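Local coordinates for ribosomal RNA processing protein 6 (Trypanosoma brucei brucei, PDB 4NLC), which probably trims RNA from its 3' end as an exosome-associated 3'-5' exoribonuclease, represented here by its catalytic core of exonuclease and HRDC domains, at residues 109-114 / 209-214; 173-178 / 231-236; 335-340 / 346-351. The protein carries 1 engineered substitution. All blocks are in the same frame, centred on the assembly; numbering follows the deposited sequence.

Contact 1 of 3, residues 109-114 / 209-214; sequences TCLMQI and RPIPAE
R209 leaves its backbone with CG opposite the carbonyl carbon and then bends at chi2 (-66°), a kink that carries its guanidinium to C110 O and over toward L111. L111 meets it with CG well off a staggered position (chi1 -145°). The strand 108-115 belongs to the mixed central sheet of the exonuclease domain, which has the RNase H-like fold of the DEDD-type 3'-5' exonucleases, and 209-214 comprises the loop before helix 213-224, with P212 at the N-cap, and the first residues of that helix. Because C110 and L111 both pair with E98 on the neighbouring strand, the sheet carries a classic beta bulge precisely where the loop touches it.

No two CA atoms of the segments come closer than 10.2 Å, that of L111 to that of I211, so side chains do the bridging. R209 NH2 lies 2.8 Å from C110 O, which sits at the edge of the guanidinium and near its plane. The N-H is poorly aimed, however (117°), and the bond is weak. The stronger hold on this group comes from the salt bridge of NE to D124, while NH1 is bonded to W206 O; the bonds of NE and NH1, with the weak one of NH2, probably limit the rotation of the flat group. L111 CD1 passes obliquely beside it, 3.7 Å from R209 NH2.

The apolar part is small. L111 and I211 reach toward each other tip to tip, CD1 to CD1 at 3.6 Å, and A219 of helix 213-224 also packs on L111. A cis peptide bond joins R209 to P210 and turns the chain between the two contacting side chains, and I211 CD1 ends up 3.5 Å above the plane of the R209 guanidinium, offset toward its rim.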
# COMPACT_ATOMS: atom_id res chain seq x y z
N THR A 109 2.06 5.59 1.65
CA THR A 109 3.15 5.23 0.76
C THR A 109 4.40 6.05 1.11
O THR A 109 4.33 7.28 1.24
CB THR A 109 2.73 5.42 -0.69
OG1 THR A 109 1.48 4.75 -0.86
CG2 THR A 109 3.77 4.85 -1.67
N CYS A 110 5.53 5.37 1.20
CA CYS A 110 6.83 5.97 1.54
C CYS A 110 7.75 6.26 0.35
O CYS A 110 8.54 7.21 0.39
CB CYS A 110 7.53 5.10 2.56
SG CYS A 110 6.75 5.13 4.17
N LEU A 111 7.71 5.39 -0.66
CA LEU A 111 8.63 5.43 -1.78
C LEU A 111 7.99 4.82 -2.99
O LEU A 111 7.15 3.94 -2.86
CB LEU A 111 9.84 4.57 -1.38
CG LEU A 111 11.22 4.96 -1.85
CD1 LEU A 111 11.65 6.32 -1.26
CD2 LEU A 111 12.22 3.86 -1.49
N MET A 112 8.38 5.32 -4.17
CA MET A 112 7.90 4.80 -5.45
C MET A 112 9.19 4.50 -6.23
O MET A 112 10.10 5.32 -6.25
CB MET A 112 7.03 5.82 -6.20
CG MET A 112 6.60 5.36 -7.59
SD MET A 112 5.61 6.58 -8.50
CE MET A 112 4.02 6.28 -7.80
N GLN A 113 9.26 3.33 -6.84
CA GLN A 113 10.42 2.98 -7.63
C GLN A 113 9.92 2.85 -9.07
O GLN A 113 8.82 2.35 -9.31
CB GLN A 113 11.06 1.65 -7.14
CG GLN A 113 11.54 1.70 -5.68
CD GLN A 113 10.59 1.00 -4.77
OE1 GLN A 113 10.60 -0.22 -4.62
NE2 GLN A 113 9.70 1.74 -4.17
N ILE A 114 10.72 3.34 -10.01
CA ILE A 114 10.39 3.28 -11.43
C ILE A 114 11.61 2.86 -12.21
O ILE A 114 12.65 3.50 -12.09
CB ILE A 114 9.80 4.62 -12.00
CG1 ILE A 114 8.48 5.04 -11.30
CG2 ILE A 114 9.55 4.51 -13.51
CD1 ILE A 114 8.44 6.49 -10.90
N ARG A 209 14.78 8.70 6.75
CA ARG A 209 15.53 9.57 5.86
C ARG A 209 16.80 10.00 6.59
O ARG A 209 16.72 10.40 7.75
CB ARG A 209 14.69 10.79 5.38
CG ARG A 209 13.42 10.45 4.58
CD ARG A 209 13.72 9.78 3.23
NE ARG A 209 12.49 9.51 2.48
CZ ARG A 209 11.81 8.37 2.49
NH1 ARG A 209 12.23 7.34 3.20
NH2 ARG A 209 10.70 8.26 1.77
N PRO A 210 17.99 9.89 5.97
CA PRO A 210 18.24 9.41 4.60
C PRO A 210 17.99 7.91 4.48
O PRO A 210 17.98 7.19 5.48
CB PRO A 210 19.73 9.73 4.39
CG PRO A 210 20.32 9.70 5.78
CD PRO A 210 19.24 10.30 6.64
N ILE A 211 17.76 7.45 3.25
CA ILE A 211 17.58 6.02 3.04
C ILE A 211 19.01 5.44 2.98
O ILE A 211 19.83 6.00 2.26
CB ILE A 211 16.71 5.69 1.81
CG1 ILE A 211 15.31 6.31 1.97
CG2 ILE A 211 16.59 4.17 1.59
CD1 ILE A 211 14.65 6.65 0.70
N PRO A 212 19.37 4.42 3.79
CA PRO A 212 20.74 3.88 3.72
C PRO A 212 20.94 3.11 2.42
O PRO A 212 19.98 2.57 1.87
CB PRO A 212 20.82 2.95 4.94
CG PRO A 212 19.51 3.07 5.67
CD PRO A 212 18.53 3.63 4.72
N ALA A 213 22.19 3.07 1.93
CA ALA A 213 22.59 2.41 0.68
C ALA A 213 21.95 1.02 0.42
O ALA A 213 21.49 0.76 -0.69
CB ALA A 213 24.11 2.32 0.62
N GLU A 214 21.87 0.17 1.45
CA GLU A 214 21.30 -1.19 1.33
C GLU A 214 19.82 -1.14 0.96
O GLU A 214 19.33 -1.99 0.20
CB GLU A 214 21.49 -1.99 2.63
CG GLU A 214 22.94 -2.24 3.04
CD GLU A 214 23.67 -1.15 3.80
OE1 GLU A 214 24.79 -1.44 4.29
OE2 GLU A 214 23.16 -0.01 3.92

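Contact 2 of 3, residues 173-178 / 231-236; sequences SIALQN and DRLKQL
Between 173-178 and 231-236 the contacts are apolar, and L233 takes part in all of them. Its two methyl groups divide the work: CD1 lies against the methyl of A175, 3.9 Å from A175 CB, while CD2 turns to the neighbouring leucine and approaches L176 CD2 to 3.6 Å. L176 CG is nearly as close, 3.8 Å from L233 CD2, so the branch point of one leucine receives a methyl of the other. The two leucine side chains cross at about a right angle. CG of L176 lies opposite its carbonyl carbon (chi1 -77°), and this brings the branched end nearer to L233 than the start of the side chain would suggest. The small A175 lets the backbones draw close, with 6.6 Å between the CA atoms of A175 and L233.

In the RNase H-like exonuclease domain this packing joins helix 172-178, which follows directly on the edge strand 169-171, to helix 226-238, later in the same domain. Helix 185-193 packs on both partners, F187 touching L176 and F192 touching L233.

No hydrogen bond crosses between the segments. N178 folds back so that ND2 donates to I174 O at 2.9 Å and 154°, with the carbonyl oxygen close to the amide plane but ND2 well above the carbonyl plane. The same oxygen accepts N178 N at 3.0 Å and is therefore gripped twice by one residue. On helix 226-238, D231 forms a salt bridge with R117 and accepts from T61 N.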
# COMPACT_ATOMS: atom_id res chain seq x y z
N SER A 173 2.51 -10.72 -11.67
CA SER A 173 2.14 -11.78 -10.74
C SER A 173 0.87 -12.48 -11.30
O SER A 173 0.81 -13.71 -11.27
CB SER A 173 1.91 -11.21 -9.34
OG SER A 173 1.48 -12.23 -8.46
N ILE A 174 -0.07 -11.72 -11.88
CA ILE A 174 -1.28 -12.28 -12.51
C ILE A 174 -0.86 -13.15 -13.71
O ILE A 174 -1.41 -14.23 -13.87
CB ILE A 174 -2.36 -11.21 -12.85
CG1 ILE A 174 -2.92 -10.54 -11.56
CG2 ILE A 174 -3.50 -11.81 -13.71
CD1 ILE A 174 -3.95 -9.42 -11.81
N ALA A 175 0.15 -12.70 -14.49
CA ALA A 175 0.71 -13.48 -15.62
C ALA A 175 1.19 -14.85 -15.12
O ALA A 175 0.79 -15.87 -15.66
CB ALA A 175 1.87 -12.72 -16.26
N LEU A 176 1.98 -14.87 -14.04
CA LEU A 176 2.52 -16.12 -13.46
C LEU A 176 1.41 -17.05 -12.93
O LEU A 176 1.43 -18.24 -13.23
CB LEU A 176 3.61 -15.81 -12.42
CG LEU A 176 4.99 -15.40 -13.01
CD1 LEU A 176 5.88 -14.74 -11.97
CD2 LEU A 176 5.75 -16.61 -13.56
N GLN A 177 0.37 -16.48 -12.24
CA GLN A 177 -0.79 -17.26 -11.76
C GLN A 177 -1.51 -17.94 -12.96
O GLN A 177 -1.86 -19.12 -12.88
CB GLN A 177 -1.78 -16.33 -11.05
CG GLN A 177 -1.36 -15.88 -9.66
CD GLN A 177 -2.40 -14.95 -9.09
OE1 GLN A 177 -2.44 -13.76 -9.37
NE2 GLN A 177 -3.36 -15.51 -8.36
N ASN A 178 -1.73 -17.17 -14.06
CA ASN A 178 -2.39 -17.67 -15.27
C ASN A 178 -1.59 -18.73 -16.03
O ASN A 178 -2.18 -19.46 -16.80
CB ASN A 178 -2.79 -16.51 -16.19
CG ASN A 178 -4.09 -15.92 -15.71
OD1 ASN A 178 -5.18 -16.46 -15.91
ND2 ASN A 178 -3.99 -14.88 -14.93
N ASP A 231 8.80 -8.96 -20.59
CA ASP A 231 9.10 -9.47 -21.94
C ASP A 231 9.04 -11.02 -21.98
O ASP A 231 8.37 -11.59 -22.83
CB ASP A 231 10.49 -9.00 -22.40
CG ASP A 231 10.67 -7.52 -22.68
OD1 ASP A 231 9.66 -6.81 -22.79
OD2 ASP A 231 11.82 -7.09 -22.85
N ARG A 232 9.68 -11.68 -21.00
CA ARG A 232 9.69 -13.14 -20.89
C ARG A 232 8.30 -13.76 -20.63
O ARG A 232 7.96 -14.78 -21.25
CB ARG A 232 10.71 -13.58 -19.83
CG ARG A 232 12.18 -13.34 -20.24
CD ARG A 232 12.73 -14.30 -21.30
NE ARG A 232 12.64 -15.71 -20.90
CZ ARG A 232 13.52 -16.35 -20.14
NH1 ARG A 232 14.60 -15.73 -19.68
NH2 ARG A 232 13.32 -17.62 -19.82
N LEU A 233 7.48 -13.12 -19.76
CA LEU A 233 6.11 -13.59 -19.48
C LEU A 233 5.20 -13.40 -20.70
O LEU A 233 4.35 -14.25 -20.96
CB LEU A 233 5.52 -12.92 -18.25
CG LEU A 233 6.18 -13.31 -16.92
CD1 LEU A 233 5.69 -12.40 -15.80
CD2 LEU A 233 5.92 -14.75 -16.60
N LYS A 234 5.40 -12.30 -21.46
CA LYS A 234 4.65 -12.04 -22.71
C LYS A 234 4.87 -13.16 -23.71
O LYS A 234 3.90 -13.65 -24.27
CB LYS A 234 5.07 -10.71 -23.36
CG LYS A 234 4.29 -9.52 -22.83
CD LYS A 234 4.91 -8.18 -23.20
CE LYS A 234 5.12 -7.92 -24.66
NZ LYS A 234 5.28 -6.46 -24.95
N GLN A 235 6.13 -13.61 -23.89
CA GLN A 235 6.46 -14.71 -24.81
C GLN A 235 5.82 -16.03 -24.37
O GLN A 235 5.29 -16.74 -25.21
CB GLN A 235 7.98 -14.88 -24.96
CG GLN A 235 8.67 -13.64 -25.50
CD GLN A 235 10.17 -13.73 -25.42
OE1 GLN A 235 10.74 -14.42 -24.57
NE2 GLN A 235 10.84 -12.98 -26.27
N LEU A 236 5.84 -16.33 -23.06
CA LEU A 236 5.23 -17.53 -22.49
C LEU A 236 3.70 -17.51 -22.63
O LEU A 236 3.11 -18.55 -22.87
CB LEU A 236 5.61 -17.70 -21.01
CG LEU A 236 7.01 -18.24 -20.73
CD1 LEU A 236 7.40 -18.01 -19.27
CD2 LEU A 236 7.12 -19.74 -21.10

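Contact 3 of 3, residues 335-340 / 346-351; sequences EVLKCC and AVRTNV
L337 lies between two unlike neighbours, V351 on the packed side of this contact and R348 on its solvent side. Both segments belong to the HRDC domain, a helical bundle. Segment 335-340 ends helix 333-339, and 346-351 spans the end of helix 345-349 and, after a break at N350, the first residue of helix 351-359, V351.

The packed side is wholly apolar. V351 CG2 lies opposite its backbone N, which presents it to helix 333-339: it stands 3.9 Å from L337 CD2 and 4.1 Å from V336 CB. The side chains of L337 and V351 cross at about a right angle. Deeper in, V347 CG1 rests on C340, 3.8 Å from C340 SG and equally near C340 CB. L337 CD2 approaches V347 CG1 less closely, at 4.2 Å. L354 of helix 351-359 touches both V336 and V347, and I325 of helix 319-328 touches C340, so the contact continues into the bundle.

Toward solvent the contact thins to one methyl group under a charged plane. The R348 chain bends at chi3 (-78°), laying its guanidinium face over L337 CD1, which is 3.5 Å from R348 NH1 and 3.8 Å from R348 CZ.

In another structure of this protein C340 is disulfide-bonded to residue 321; here that residue is the engineered S321, whose OG is hydrogen-bonded to C339 O, and no disulfide is present. With no hydrogen bond between the two segments, they depend on dispersion and the hydrophobic effect. Because the methyl meets R348 over a face, the N-H groups, lying in the guanidinium plane, point past it, consistent with an arginine that covers apolar surface while keeping its charge hydrated.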
# COMPACT_ATOMS: atom_id res chain seq x y z
N GLU A 335 -2.98 -1.09 37.45
CA GLU A 335 -3.37 -2.43 36.98
C GLU A 335 -3.65 -2.36 35.47
O GLU A 335 -3.24 -3.26 34.75
CB GLU A 335 -4.62 -2.93 37.73
CG GLU A 335 -4.37 -3.65 39.04
CD GLU A 335 -5.63 -4.05 39.78
OE1 GLU A 335 -6.47 -4.80 39.22
OE2 GLU A 335 -5.77 -3.62 40.94
N VAL A 336 -4.32 -1.28 35.00
CA VAL A 336 -4.63 -1.08 33.57
C VAL A 336 -3.31 -0.92 32.80
O VAL A 336 -3.15 -1.49 31.72
CB VAL A 336 -5.59 0.11 33.29
CG1 VAL A 336 -5.86 0.27 31.79
CG2 VAL A 336 -6.92 -0.03 34.05
N LEU A 337 -2.35 -0.15 33.38
CA LEU A 337 -1.04 0.08 32.78
C LEU A 337 -0.23 -1.21 32.65
O LEU A 337 0.48 -1.37 31.66
CB LEU A 337 -0.27 1.19 33.50
CG LEU A 337 -0.80 2.64 33.34
CD1 LEU A 337 0.10 3.61 34.04
CD2 LEU A 337 -0.98 3.05 31.86
N LYS A 338 -0.39 -2.15 33.60
CA LYS A 338 0.27 -3.46 33.59
C LYS A 338 -0.21 -4.30 32.37
O LYS A 338 0.62 -4.78 31.60
CB LYS A 338 0.03 -4.20 34.90
CG LYS A 338 0.93 -3.74 36.04
CD LYS A 338 0.88 -4.73 37.20
CE LYS A 338 1.65 -4.24 38.41
NZ LYS A 338 1.40 -5.10 39.60
N CYS A 339 -1.54 -4.42 32.19
CA CYS A 339 -2.14 -5.15 31.07
C CYS A 339 -1.66 -4.65 29.70
O CYS A 339 -1.41 -5.46 28.81
CB CYS A 339 -3.67 -5.10 31.16
SG CYS A 339 -4.36 -5.82 32.67
N CYS A 340 -1.54 -3.31 29.55
CA CYS A 340 -1.20 -2.60 28.31
C CYS A 340 0.30 -2.54 27.95
O CYS A 340 0.63 -1.90 26.95
CB CYS A 340 -1.79 -1.19 28.36
SG CYS A 340 -3.59 -1.15 28.45
N ALA A 346 -1.13 7.22 23.94
CA ALA A 346 -2.60 7.14 23.82
C ALA A 346 -3.24 6.46 25.05
O ALA A 346 -4.18 7.00 25.63
CB ALA A 346 -2.98 6.39 22.54
N VAL A 347 -2.67 5.31 25.47
CA VAL A 347 -3.13 4.54 26.63
C VAL A 347 -2.83 5.30 27.94
O VAL A 347 -3.72 5.44 28.78
CB VAL A 347 -2.55 3.10 26.64
CG1 VAL A 347 -2.65 2.46 28.02
CG2 VAL A 347 -3.22 2.24 25.58
N ARG A 348 -1.58 5.80 28.10
CA ARG A 348 -1.19 6.52 29.32
C ARG A 348 -2.04 7.78 29.55
O ARG A 348 -2.49 8.00 30.67
CB ARG A 348 0.31 6.87 29.32
CG ARG A 348 0.84 7.32 30.69
CD ARG A 348 2.36 7.27 30.79
NE ARG A 348 2.86 5.91 31.01
CZ ARG A 348 2.98 5.32 32.20
NH1 ARG A 348 2.62 5.96 33.31
NH2 ARG A 348 3.45 4.08 32.29
N THR A 349 -2.30 8.55 28.47
CA THR A 349 -3.09 9.78 28.58
C THR A 349 -4.57 9.46 28.83
O THR A 349 -5.21 10.19 29.58
CB THR A 349 -2.83 10.76 27.39
OG1 THR A 349 -3.75 11.84 27.45
CG2 THR A 349 -2.98 10.13 26.05
N ASN A 350 -5.08 8.34 28.30
CA ASN A 350 -6.49 7.94 28.48
C ASN A 350 -6.71 6.74 29.40
O ASN A 350 -7.75 6.09 29.30
CB ASN A 350 -7.15 7.71 27.12
CG ASN A 350 -7.12 8.93 26.23
OD1 ASN A 350 -6.25 9.07 25.37
ND2 ASN A 350 -8.02 9.86 26.48
N VAL A 351 -5.80 6.49 30.35
CA VAL A 351 -5.87 5.39 31.34
C VAL A 351 -7.18 5.41 32.18
O VAL A 351 -7.68 4.33 32.54
CB VAL A 351 -4.59 5.35 32.23
CG1 VAL A 351 -4.46 6.59 33.12
CG2 VAL A 351 -4.51 4.06 33.05

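Overall arrangement
From the N terminus, contact 1 opens on the central strand 108-115 and closes at 209-214 after 94 intervening residues, enclosing further strands and helices of the exonuclease domain. Contact 2 opens inside that loop, at 173-178, but closes beyond it at 231-236, so the two cross, their centres about 28 Å apart. The second segments lie at the start of helix 213-224 and within helix 226-238, successive in the chain. Contact 1 ties the sheet to the loop before helix 213-224, contact 2 the helix after edge strand 169-171 to helix 226-238. Contact 3 follows in series, closing a five-residue turn within the HRDC domain, across the chain's centre from contact 2, centres about 51 Å apart.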